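PDB 5ZRU: alpha-1,3-glucanase from Bacillus circulans, which hydrolyses alpha-1,3-glucan as a member of glycoside hydrolase family 87, the chain being its catalytic unit, cut from a longer protein that probably also binds carbohydrate. Local coordinates for residues Val214-Ile222 and Ile242-Ala250; Trp381-Ala390 and Thr438-Gln446. All blocks are in the same frame, centred on the assembly; numbering follows the deposited sequence.

Contact 1 (Val214-Ile222 and Ile242-Ala250); sequences VTSGKILYI and INNITIMGA
Leu220 and Ile247 sit side by side on neighbouring parallel strands, their side chains pointing the same way, with CB of Leu220 4.1 Å from CG1 of Ile247. Three backbone bonds join the strands, and the closest of them runs from Leu220 N to Thr246 O at 2.8 Å; Leu220 O then accepts from Met248 N, and Ile222 N gives to Met248 O. Leu220 places CG anti to the backbone N (chi1 174°), which carries CD2 across to CG1 of Ile247, while Ile222 slants over with CD1 3.9 Å from Ile247 CG2. On this buried face Ala209 and Val210 of helix 203-216 pack on Leu220, and Phe206 on Ile222, while Ile247 meets Ile235 and Phe279. The pairing belongs to the right-handed parallel beta-helix of the D2 domain, near the end that this helix caps, and strand 277-285 continues it beyond 245-249. On the other face the fit is more mixed. Met248, its chain bent at chi3 (74°), brings CE to 3.9 Å from Tyr221 CD1, and the ring reaches on along the strand until OH lies beside Ala250 CB; that hydroxyl is hydrogen-bonded to Ile180 O. Thr246 offers its methyl, CG2, to Ile219 CG1 at 4.0 Å, where both residues are partly exposed. Before the strands pair, the backbones part, and a water fills in, donating to Lys218 O and accepting from Thr246 N at 2.9 Å. Further back, exposed Val214 at the helix end touches Ile242 with a single methyl, CG2 to CD1 at 3.7 Å.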
ATOM      1  N   VAL A 214     -17.880  18.779  18.179  1.00 13.76           N
ATOM      2  CA  VAL A 214     -17.045  19.972  18.239  1.00 18.96           C
ATOM      3  C   VAL A 214     -17.627  20.978  19.222  1.00 19.77           C
ATOM      4  O   VAL A 214     -16.895  21.580  20.014  1.00 18.68           O
ATOM      5  CB  VAL A 214     -16.881  20.576  16.833  1.00 21.07           C
ATOM      6  CG1 VAL A 214     -16.270  21.973  16.911  1.00 23.61           C
ATOM      7  CG2 VAL A 214     -16.017  19.664  15.968  1.00 19.21           C
ATOM      8  N   THR A 215     -18.948  21.163  19.200  1.00 17.01           N
ATOM      9  CA  THR A 215     -19.577  22.106  20.121  1.00 22.57           C
ATOM     10  C   THR A 215     -19.402  21.670  21.573  1.00 20.62           C
ATOM     11  O   THR A 215     -19.157  22.505  22.452  1.00 20.91           O
ATOM     12  CB  THR A 215     -21.060  22.262  19.774  1.00 21.64           C
ATOM     13  OG1 THR A 215     -21.186  23.012  18.558  1.00 26.11           O
ATOM     14  CG2 THR A 215     -21.811  22.990  20.890  1.00 25.22           C
ATOM     15  N   SER A 216     -19.502  20.368  21.847  1.00 16.71           N
ATOM     16  CA  SER A 216     -19.486  19.888  23.223  1.00 18.92           C
ATOM     17  C   SER A 216     -18.102  19.493  23.711  1.00 17.54           C
ATOM     18  O   SER A 216     -17.936  19.232  24.908  1.00 19.28           O
ATOM     19  CB  SER A 216     -20.432  18.698  23.380  1.00 16.61           C
ATOM     20  OG  SER A 216     -20.000  17.608  22.583  1.00 20.71           O
ATOM     21  N   GLY A 217     -17.108  19.463  22.829  1.00 15.44           N
ATOM     22  CA  GLY A 217     -15.811  18.933  23.189  1.00 17.02           C
ATOM     23  C   GLY A 217     -15.806  17.453  23.493  1.00 17.45           C
ATOM     24  O   GLY A 217     -14.930  16.986  24.227  1.00 20.57           O
ATOM     25  N   LYS A 218     -16.759  16.695  22.957  1.00 14.54           N
ATOM     26  CA  LYS A 218     -16.863  15.271  23.240  1.00 13.69           C
ATOM     27  C   LYS A 218     -16.266  14.439  22.108  1.00 15.13           C
ATOM     28  O   LYS A 218     -16.193  14.875  20.956  1.00 13.36           O
ATOM     29  CB  LYS A 218     -18.326  14.868  23.459  1.00 14.62           C
ATOM     30  CG  LYS A 218     -18.947  15.471  24.712  1.00 15.82           C
ATOM     31  CD  LYS A 218     -20.402  15.056  24.854  1.00 21.24           C
ATOM     32  CE  LYS A 218     -20.996  15.585  26.156  1.00 23.64           C
ATOM     33  NZ  LYS A 218     -22.437  15.219  26.283  1.00 23.16           N
ATOM     34  N   ILE A 219     -15.835  13.222  22.461  1.00 13.65           N
ATOM     35  CA  ILE A 219     -15.436  12.240  21.455  1.00 12.98           C
ATOM     36  C   ILE A 219     -16.621  11.914  20.557  1.00 13.41           C
ATOM     37  O   ILE A 219     -17.761  11.795  21.023  1.00 15.01           O
ATOM     38  CB  ILE A 219     -14.911  10.968  22.143  1.00 13.56           C
ATOM     39  CG1 ILE A 219     -13.572  11.223  22.829  1.00 15.15           C
ATOM     40  CG2 ILE A 219     -14.805   9.786  21.169  1.00 10.78           C
ATOM     41  CD1 ILE A 219     -13.207  10.119  23.796  1.00 18.22           C
ATOM     42  N   LEU A 220     -16.356  11.738  19.258  1.00  9.97           N
ATOM     43  CA  LEU A 220     -17.353  11.223  18.321  1.00  9.47           C
ATOM     44  C   LEU A 220     -17.135   9.722  18.166  1.00  9.85           C
ATOM     45  O   LEU A 220     -16.111   9.290  17.633  1.00  8.83           O
ATOM     46  CB  LEU A 220     -17.267  11.929  16.964  1.00  8.04           C
ATOM     47  CG  LEU A 220     -18.178  11.379  15.856  1.00 12.13           C
ATOM     48  CD1 LEU A 220     -19.610  11.265  16.344  1.00 18.08           C
ATOM     49  CD2 LEU A 220     -18.103  12.253  14.590  1.00 15.59           C
ATOM     50  N   TYR A 221     -18.104   8.934  18.616  1.00 11.15           N
ATOM     51  CA  TYR A 221     -18.055   7.480  18.542  1.00 10.91           C
ATOM     52  C   TYR A 221     -18.903   6.984  17.378  1.00 11.91           C
ATOM     53  O   TYR A 221     -20.009   7.480  17.144  1.00 10.37           O
ATOM     54  CB  TYR A 221     -18.564   6.877  19.858  1.00 10.67           C
ATOM     55  CG  TYR A 221     -18.600   5.358  19.934  1.00  9.03           C
ATOM     56  CD1 TYR A 221     -17.424   4.617  19.936  1.00 11.28           C
ATOM     57  CD2 TYR A 221     -19.811   4.675  20.066  1.00 12.00           C
ATOM     58  CE1 TYR A 221     -17.453   3.234  20.040  1.00 11.08           C
ATOM     59  CE2 TYR A 221     -19.850   3.286  20.175  1.00 11.70           C
ATOM     60  CZ  TYR A 221     -18.659   2.580  20.162  1.00 10.11           C
ATOM     61  OH  TYR A 221     -18.674   1.225  20.281  1.00 11.68           O
ATOM     62  N   ILE A 222     -18.377   6.011  16.642  1.00 10.06           N
ATOM     63  CA  ILE A 222     -19.128   5.314  15.608  1.00 12.05           C
ATOM     64  C   ILE A 222     -19.269   3.863  16.061  1.00 12.21           C
ATOM     65  O   ILE A 222     -18.265   3.140  16.124  1.00  9.39           O
ATOM     66  CB  ILE A 222     -18.444   5.402  14.237  1.00 11.33           C
ATOM     67  CG1 ILE A 222     -18.198   6.861  13.857  1.00 12.23           C
ATOM     68  CG2 ILE A 222     -19.320   4.735  13.158  1.00 10.13           C
ATOM     69  CD1 ILE A 222     -17.293   7.027  12.646  1.00 11.44           C
ATOM     70  N   ILE A 242     -11.829  23.074  12.191  1.00 15.60           N
ATOM     71  CA  ILE A 242     -11.981  22.444  13.500  1.00 12.74           C
ATOM     72  C   ILE A 242     -10.657  22.515  14.246  1.00 14.26           C
ATOM     73  O   ILE A 242      -9.591  22.289  13.663  1.00 12.79           O
ATOM     74  CB  ILE A 242     -12.460  20.985  13.347  1.00 13.20           C
ATOM     75  CG1 ILE A 242     -13.938  20.959  12.946  1.00 16.81           C
ATOM     76  CG2 ILE A 242     -12.258  20.195  14.647  1.00 14.62           C
ATOM     77  CD1 ILE A 242     -14.462  19.573  12.601  1.00 17.73           C
ATOM     78  N   ASN A 243     -10.719  22.835  15.540  1.00 12.94           N
ATOM     79  CA  ASN A 243      -9.524  22.858  16.374  1.00 14.27           C
ATOM     80  C   ASN A 243      -9.081  21.438  16.701  1.00 13.79           C
ATOM     81  O   ASN A 243      -8.093  20.957  16.147  1.00 14.26           O
ATOM     82  CB  ASN A 243      -9.770  23.663  17.660  1.00 15.68           C
ATOM     83  CG  ASN A 243      -9.792  25.175  17.417  1.00 19.22           C
ATOM     84  OD1 ASN A 243      -9.007  25.701  16.633  1.00 18.15           O
ATOM     85  ND2 ASN A 243     -10.692  25.874  18.101  1.00 22.49           N
ATOM     86  N   ASN A 244      -9.800  20.751  17.586  1.00 13.38           N
ATOM     87  CA  ASN A 244      -9.448  19.390  17.968  1.00 13.77           C
ATOM     88  C   ASN A 244     -10.658  18.478  17.836  1.00 12.78           C
ATOM     89  O   ASN A 244     -11.783  18.879  18.143  1.00 13.84           O
ATOM     90  CB  ASN A 244      -8.913  19.345  19.410  1.00 13.98           C
ATOM     91  CG  ASN A 244      -7.760  20.303  19.628  1.00 15.14           C
ATOM     92  OD1 ASN A 244      -6.666  20.097  19.102  1.00 13.21           O
ATOM     93  ND2 ASN A 244      -7.991  21.355  20.424  1.00 13.58           N
ATOM     94  N   ILE A 245     -10.435  17.246  17.395  1.00 11.60           N
ATOM     95  CA  ILE A 245     -11.545  16.302  17.314  1.00 11.33           C
ATOM     96  C   ILE A 245     -11.005  14.884  17.427  1.00 12.20           C
ATOM     97  O   ILE A 245      -9.939  14.559  16.896  1.00 12.72           O
ATOM     98  CB  ILE A 245     -12.383  16.513  16.028  1.00 13.24           C
ATOM     99  CG1 ILE A 245     -13.668  15.675  16.088  1.00 12.92           C
ATOM    100  CG2 ILE A 245     -11.567  16.212  14.751  1.00 10.87           C
ATOM    101  CD1 ILE A 245     -14.661  15.996  14.969  1.00 13.37           C
ATOM    102  N   THR A 246     -11.737  14.050  18.161  1.00 10.11           N
ATOM    103  CA  THR A 246     -11.455  12.628  18.271  1.00 10.40           C
ATOM    104  C   THR A 246     -12.632  11.850  17.708  1.00  9.32           C
ATOM    105  O   THR A 246     -13.778  12.077  18.110  1.00 11.60           O
ATOM    106  CB  THR A 246     -11.189  12.239  19.725  1.00 12.44           C
ATOM    107  OG1 THR A 246     -10.019  12.929  20.177  1.00 12.35           O
ATOM    108  CG2 THR A 246     -10.973  10.723  19.855  1.00 11.29           C
ATOM    109  N   ILE A 247     -12.351  10.954  16.764  1.00  8.25           N
ATOM    110  CA  ILE A 247     -13.369  10.121  16.129  1.00 10.04           C
ATOM    111  C   ILE A 247     -12.915   8.675  16.250  1.00  8.75           C
ATOM    112  O   ILE A 247     -11.826   8.326  15.782  1.00  9.78           O
ATOM    113  CB  ILE A 247     -13.577  10.490  14.654  1.00  9.52           C
ATOM    114  CG1 ILE A 247     -13.974  11.970  14.526  1.00 11.03           C
ATOM    115  CG2 ILE A 247     -14.576   9.521  13.997  1.00  9.77           C
ATOM    116  CD1 ILE A 247     -13.836  12.514  13.109  1.00 12.17           C
ATOM    117  N   MET A 248     -13.731   7.838  16.882  1.00  7.22           N
ATOM    118  CA  MET A 248     -13.316   6.472  17.162  1.00  8.51           C
ATOM    119  C   MET A 248     -14.448   5.511  16.843  1.00  9.38           C
ATOM    120  O   MET A 248     -15.581   5.724  17.283  1.00  9.88           O
ATOM    121  CB  MET A 248     -12.898   6.294  18.631  1.00 10.61           C
ATOM    122  CG  MET A 248     -12.245   4.935  18.915  1.00  8.34           C
ATOM    123  SD  MET A 248     -12.028   4.616  20.688  1.00 15.71           S
ATOM    124  CE  MET A 248     -13.716   4.265  21.163  1.00 11.21           C
ATOM    125  N   GLY A 249     -14.133   4.448  16.104  1.00  7.45           N
ATOM    126  CA  GLY A 249     -15.086   3.394  15.835  1.00  8.72           C
ATOM    127  C   GLY A 249     -14.964   2.275  16.853  1.00 10.09           C
ATOM    128  O   GLY A 249     -14.221   2.359  17.834  1.00  9.87           O
ATOM    129  N   ALA A 250     -15.692   1.190  16.593  1.00  8.90           N
ATOM    130  CA  ALA A 250     -15.668   0.038  17.489  1.00 10.02           C
ATOM    131  C   ALA A 250     -14.596  -0.989  17.124  1.00 10.05           C
ATOM    132  O   ALA A 250     -14.502  -2.030  17.786  1.00  9.07           O
ATOM    133  CB  ALA A 250     -17.042  -0.645  17.514  1.00  9.68           C
TER
HETATM  134  O   HOH W   1     -13.765  15.313  19.823  1.00 16.10           O

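Contact 2 (Trp381-Ala390 and Thr438-Gln446); sequences WTSNVNGAPA and TVFPGYHFQ. With SO4 (sulfate ion), chain D.
Thr382 and Tyr443 bring two irregular loops together, their CA atoms 5.5 Å apart, and the chains come closer still at Ser383 and Gly442, 4.2 Å between CA atoms. Thr382 is the centre of an inverse gamma turn, and its O accepts from Tyr443 N at 2.9 Å. Gly442 passes so near that a side chain there would run into Thr382 O. The hydroxyl of Thr382 returns a bond, OG1 to Tyr443 O at 2.8 Å, from above the carbonyl plane; chi1 of 49° sets OG1 between backbone N and carbonyl carbon, facing that oxygen. Both loops leave the same side of the parallel beta-helix, after strands 378-381 and 435-437. Trp381 points NE1 at Pro441 O, 2.9 Å away and nearly in the indole plane, while the edge of Phe440 meets its five-membered ring in an edge-to-face pair, planes inclined at 51°. Tyr443 lies across the other loop: the methyl of Ala390 sits over the centre of its ring, a CH-pi contact, and OH gives a 2.6 Å bond to Ala388 O, in the carbonyl plane and on a lone pair. A water links that OH to Asn384 ND2. A phenylalanine in place of Tyr443 would probably leave Ala388 O without its hydroxyl donor and cut the water's link to this loop. His444 N and Gln446 N bind a sulfate, probably from the crystallisation liquor. Three of the four direct bonds run from a side-chain donor to a backbone carbonyl of the other loop, so the join needs these donors as well as the main-chain course.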
ATOM      1  N   TRP A 381       6.284  13.573  -1.408  1.00  9.21           N
ATOM      2  CA  TRP A 381       6.396  14.475  -2.557  1.00  9.03           C
ATOM      3  C   TRP A 381       6.424  15.901  -2.010  1.00  9.73           C
ATOM      4  O   TRP A 381       5.390  16.448  -1.617  1.00 10.74           O
ATOM      5  CB  TRP A 381       5.244  14.257  -3.533  1.00 11.65           C
ATOM      6  CG  TRP A 381       5.220  15.254  -4.668  1.00 12.14           C
ATOM      7  CD1 TRP A 381       6.255  16.025  -5.105  1.00 13.92           C
ATOM      8  CD2 TRP A 381       4.096  15.592  -5.482  1.00 12.36           C
ATOM      9  NE1 TRP A 381       5.849  16.826  -6.146  1.00 15.38           N
ATOM     10  CE2 TRP A 381       4.525  16.577  -6.401  1.00 15.55           C
ATOM     11  CE3 TRP A 381       2.771  15.155  -5.530  1.00 17.67           C
ATOM     12  CZ2 TRP A 381       3.673  17.136  -7.349  1.00 15.13           C
ATOM     13  CZ3 TRP A 381       1.925  15.706  -6.482  1.00 18.11           C
ATOM     14  CH2 TRP A 381       2.380  16.687  -7.379  1.00 18.09           C
ATOM     15  N   THR A 382       7.608  16.513  -1.999  1.00 10.29           N
ATOM     16  CA  THR A 382       7.762  17.868  -1.464  1.00  9.10           C
ATOM     17  C   THR A 382       7.370  18.895  -2.532  1.00 12.66           C
ATOM     18  O   THR A 382       8.191  19.642  -3.072  1.00 12.69           O
ATOM     19  CB  THR A 382       9.183  18.083  -0.955  1.00 10.51           C
ATOM     20  OG1 THR A 382      10.112  17.643  -1.947  1.00 11.21           O
ATOM     21  CG2 THR A 382       9.426  17.279   0.333  1.00 10.68           C
ATOM     22  N   SER A 383       6.068  18.920  -2.825  1.00 12.52           N
ATOM     23  CA  SER A 383       5.482  19.909  -3.717  1.00 11.40           C
ATOM     24  C   SER A 383       5.428  21.278  -3.038  1.00 15.70           C
ATOM     25  O   SER A 383       5.558  21.402  -1.818  1.00 12.10           O
ATOM     26  CB  SER A 383       4.079  19.477  -4.140  1.00 14.20           C
ATOM     27  OG  SER A 383       3.241  19.282  -3.009  1.00 14.15           O
ATOM     28  N   ASN A 384       5.230  22.322  -3.855  1.00 14.59           N
ATOM     29  CA  ASN A 384       5.271  23.692  -3.345  1.00 14.20           C
ATOM     30  C   ASN A 384       4.124  24.540  -3.893  1.00 18.94           C
ATOM     31  O   ASN A 384       4.281  25.752  -4.094  1.00 17.08           O
ATOM     32  CB  ASN A 384       6.616  24.361  -3.656  1.00 17.11           C
ATOM     33  CG  ASN A 384       6.818  24.643  -5.144  1.00 22.14           C
ATOM     34  OD1 ASN A 384       6.202  24.023  -6.002  1.00 20.07           O
ATOM     35  ND2 ASN A 384       7.694  25.595  -5.447  1.00 28.49           N
ATOM     36  N   VAL A 385       2.961  23.924  -4.118  1.00 17.84           N
ATOM     37  CA  VAL A 385       1.804  24.669  -4.595  1.00 19.19           C
ATOM     38  C   VAL A 385       1.384  25.674  -3.535  1.00 16.92           C
ATOM     39  O   VAL A 385       1.372  25.377  -2.333  1.00 15.77           O
ATOM     40  CB  VAL A 385       0.648  23.716  -4.945  1.00 21.61           C
ATOM     41  CG1 VAL A 385      -0.530  24.491  -5.525  1.00 20.48           C
ATOM     42  CG2 VAL A 385       1.120  22.614  -5.902  1.00 19.73           C
ATOM     43  N   ASN A 386       1.064  26.890  -3.977  1.00 19.19           N
ATOM     44  CA  ASN A 386       0.603  27.951  -3.081  1.00 18.74           C
ATOM     45  C   ASN A 386       1.639  28.299  -2.019  1.00 16.68           C
ATOM     46  O   ASN A 386       1.291  28.756  -0.931  1.00 17.28           O
ATOM     47  CB  ASN A 386      -0.730  27.581  -2.421  1.00 16.94           C
ATOM     48  CG  ASN A 386      -1.834  27.380  -3.428  1.00 23.35           C
ATOM     49  OD1 ASN A 386      -1.856  28.029  -4.475  1.00 24.73           O
ATOM     50  ND2 ASN A 386      -2.756  26.472  -3.129  1.00 23.69           N
ATOM     51  N   GLY A 387       2.922  28.100  -2.314  1.00 15.19           N
ATOM     52  CA  GLY A 387       3.944  28.502  -1.371  1.00 15.24           C
ATOM     53  C   GLY A 387       4.154  27.564  -0.204  1.00 16.57           C
ATOM     54  O   GLY A 387       4.624  28.000   0.853  1.00 18.99           O
ATOM     55  N   ALA A 388       3.810  26.293  -0.350  1.00 16.18           N
ATOM     56  CA  ALA A 388       4.090  25.333   0.706  1.00 15.49           C
ATOM     57  C   ALA A 388       5.596  25.260   0.947  1.00 13.91           C
ATOM     58  O   ALA A 388       6.379  25.337  -0.008  1.00 15.83           O
ATOM     59  CB  ALA A 388       3.554  23.951   0.329  1.00 12.95           C
ATOM     60  N   PRO A 389       6.035  25.105   2.194  1.00 13.66           N
ATOM     61  CA  PRO A 389       7.463  24.923   2.462  1.00 14.16           C
ATOM     62  C   PRO A 389       7.902  23.522   2.077  1.00 12.52           C
ATOM     63  O   PRO A 389       7.089  22.629   1.840  1.00 13.50           O
ATOM     64  CB  PRO A 389       7.554  25.129   3.973  1.00 17.50           C
ATOM     65  CG  PRO A 389       6.264  24.538   4.461  1.00 14.68           C
ATOM     66  CD  PRO A 389       5.238  24.981   3.429  1.00 13.83           C
ATOM     67  N   ALA A 390       9.214  23.325   2.047  1.00 13.49           N
ATOM     68  CA  ALA A 390       9.747  21.993   1.784  1.00 13.99           C
ATOM     69  C   ALA A 390       9.429  21.045   2.935  1.00 13.04           C
ATOM     70  O   ALA A 390       9.678  21.363   4.103  1.00 12.70           O
ATOM     71  CB  ALA A 390      11.256  22.063   1.561  1.00 18.60           C
ATOM     72  N   THR A 438      14.110  13.077  -9.022  1.00 10.13           N
ATOM     73  CA  THR A 438      13.845  14.510  -9.025  1.00 12.53           C
ATOM     74  C   THR A 438      12.935  14.890 -10.192  1.00 17.25           C
ATOM     75  O   THR A 438      13.016  16.004 -10.718  1.00 15.91           O
ATOM     76  CB  THR A 438      15.151  15.310  -9.055  1.00 11.40           C
ATOM     77  OG1 THR A 438      15.963  14.892 -10.168  1.00 13.80           O
ATOM     78  CG2 THR A 438      15.948  15.082  -7.766  1.00 13.11           C
ATOM     79  N   VAL A 439      12.034  13.980 -10.588  1.00 12.27           N
ATOM     80  CA  VAL A 439      11.202  14.222 -11.768  1.00 13.86           C
ATOM     81  C   VAL A 439       9.984  15.100 -11.500  1.00 17.07           C
ATOM     82  O   VAL A 439       9.376  15.599 -12.452  1.00 20.86           O
ATOM     83  CB  VAL A 439      10.776  12.870 -12.382  1.00 17.13           C
ATOM     84  CG1 VAL A 439       9.553  12.318 -11.678  1.00 19.20           C
ATOM     85  CG2 VAL A 439      10.530  13.011 -13.881  1.00 23.49           C
ATOM     86  N   PHE A 440       9.620  15.341 -10.247  1.00 16.70           N
ATOM     87  CA  PHE A 440       8.350  15.997  -9.967  1.00 17.35           C
ATOM     88  C   PHE A 440       8.537  17.470  -9.633  1.00 16.31           C
ATOM     89  O   PHE A 440       9.630  17.897  -9.247  1.00 15.96           O
ATOM     90  CB  PHE A 440       7.638  15.281  -8.811  1.00 16.87           C
ATOM     91  CG  PHE A 440       7.240  13.876  -9.154  1.00 20.84           C
ATOM     92  CD1 PHE A 440       6.474  13.623 -10.286  1.00 22.24           C
ATOM     93  CD2 PHE A 440       7.680  12.803  -8.391  1.00 17.83           C
ATOM     94  CE1 PHE A 440       6.114  12.324 -10.628  1.00 26.12           C
ATOM     95  CE2 PHE A 440       7.327  11.501  -8.729  1.00 19.17           C
ATOM     96  CZ  PHE A 440       6.546  11.259  -9.849  1.00 21.40           C
ATOM     97  N   PRO A 441       7.480  18.276  -9.792  1.00 16.66           N
ATOM     98  CA  PRO A 441       7.539  19.684  -9.381  1.00 15.76           C
ATOM     99  C   PRO A 441       7.832  19.828  -7.898  1.00 16.66           C
ATOM    100  O   PRO A 441       7.604  18.917  -7.097  1.00 16.76           O
ATOM    101  CB  PRO A 441       6.135  20.214  -9.707  1.00 17.51           C
ATOM    102  CG  PRO A 441       5.634  19.321 -10.780  1.00 17.54           C
ATOM    103  CD  PRO A 441       6.222  17.960 -10.498  1.00 15.13           C
ATOM    104  N   GLY A 442       8.345  20.992  -7.537  1.00 13.22           N
ATOM    105  CA  GLY A 442       8.573  21.319  -6.140  1.00 15.18           C
ATOM    106  C   GLY A 442      10.035  21.262  -5.743  1.00 17.41           C
ATOM    107  O   GLY A 442      10.946  21.368  -6.565  1.00 20.89           O
ATOM    108  N   TYR A 443      10.256  21.088  -4.439  1.00 12.91           N
ATOM    109  CA  TYR A 443      11.609  21.040  -3.899  1.00 13.94           C
ATOM    110  C   TYR A 443      12.260  19.701  -4.188  1.00 13.72           C
ATOM    111  O   TYR A 443      11.605  18.655  -4.129  1.00 11.69           O
ATOM    112  CB  TYR A 443      11.601  21.252  -2.389  1.00 11.62           C
ATOM    113  CG  TYR A 443      10.882  22.490  -1.952  1.00 12.79           C
ATOM    114  CD1 TYR A 443      11.551  23.704  -1.844  1.00 19.46           C
ATOM    115  CD2 TYR A 443       9.535  22.445  -1.637  1.00 17.35           C
ATOM    116  CE1 TYR A 443      10.891  24.839  -1.428  1.00 19.26           C
ATOM    117  CE2 TYR A 443       8.867  23.563  -1.223  1.00 16.15           C
ATOM    118  CZ  TYR A 443       9.544  24.760  -1.123  1.00 18.20           C
ATOM    119  OH  TYR A 443       8.856  25.870  -0.706  1.00 20.44           O
ATOM    120  N   HIS A 444      13.562  19.736  -4.480  1.00 12.67           N
ATOM    121  CA  HIS A 444      14.352  18.512  -4.583  1.00 10.19           C
ATOM    122  C   HIS A 444      15.330  18.441  -3.412  1.00 13.75           C
ATOM    123  O   HIS A 444      14.917  18.693  -2.272  1.00 12.83           O
ATOM    124  CB  HIS A 444      15.009  18.440  -5.964  1.00 14.31           C
ATOM    125  CG  HIS A 444      14.004  18.315  -7.066  1.00 12.97           C
ATOM    126  ND1 HIS A 444      14.150  18.909  -8.303  1.00 16.56           N
ATOM    127  CD2 HIS A 444      12.805  17.683  -7.092  1.00 13.82           C
ATOM    128  CE1 HIS A 444      13.090  18.635  -9.046  1.00 17.56           C
ATOM    129  NE2 HIS A 444      12.262  17.888  -8.335  1.00 15.26           N
ATOM    130  N   PHE A 445      16.602  18.091  -3.644  1.00 11.11           N
ATOM    131  CA  PHE A 445      17.476  17.669  -2.549  1.00 11.36           C
ATOM    132  C   PHE A 445      18.614  18.639  -2.265  1.00 10.64           C
ATOM    133  O   PHE A 445      19.552  18.274  -1.548  1.00 11.15           O
ATOM    134  CB  PHE A 445      18.044  16.269  -2.831  1.00 13.22           C
ATOM    135  CG  PHE A 445      16.983  15.210  -2.969  1.00 11.20           C
ATOM    136  CD1 PHE A 445      16.325  14.721  -1.844  1.00 11.26           C
ATOM    137  CD2 PHE A 445      16.619  14.733  -4.216  1.00  9.85           C
ATOM    138  CE1 PHE A 445      15.324  13.767  -1.969  1.00 10.48           C
ATOM    139  CE2 PHE A 445      15.623  13.788  -4.348  1.00  7.95           C
ATOM    140  CZ  PHE A 445      14.977  13.306  -3.220  1.00  9.32           C
ATOM    141  N   GLN A 446      18.559  19.859  -2.801  1.00 13.19           N
ATOM    142  CA  GLN A 446      19.701  20.763  -2.684  1.00 16.19           C
ATOM    143  C   GLN A 446      20.002  21.095  -1.226  1.00 18.24           C
ATOM    144  O   GLN A 446      21.170  21.229  -0.843  1.00 16.50           O
ATOM    145  CB  GLN A 446      19.444  22.043  -3.474  1.00 21.83           C
ATOM    146  CG  GLN A 446      20.567  23.060  -3.335  1.00 28.14           C
ATOM    147  CD  GLN A 446      20.309  24.332  -4.114  1.00 42.07           C
ATOM    148  OE1 GLN A 446      20.391  24.349  -5.344  1.00 44.74           O
ATOM    149  NE2 GLN A 446      19.993  25.409  -3.400  1.00 42.90           N
TER
HETATM  150  S   SO4 D 602      16.072  22.357  -4.770  1.00 20.92           S
HETATM  151  O1  SO4 D 602      16.865  22.685  -5.958  1.00 29.30           O
HETATM  152  O2  SO4 D 602      16.498  21.061  -4.271  1.00 16.26           O
HETATM  153  O3  SO4 D 602      16.279  23.372  -3.738  1.00 25.03           O
HETATM  154  O4  SO4 D 602      14.658  22.311  -5.141  1.00 19.68           O
HETATM  155  O   HOH W   2       8.708  27.595  -3.238  1.00 32.88           O

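Contact 1 closes before contact 2 opens along the chain, and both belong to the D2 part of the catalytic unit, one near the helix-covered end of the beta-helix and the other in loops further along it. Their centres are 33 Å apart and their nearest atoms about 18 Å, so they do not touch. Each lies near a metal: the side chain of Thr246 in contact 1 is about 6 Å from a zinc ion, evidently the one held by His3, Asp278 and His312, and that of Phe440 in contact 2 is about 6 Å from a calcium ion, evidently the one held by Asp352 and Asp375. Contact 1 pairs regular strands of the solenoid, whereas contact 2 joins loops that protrude from it.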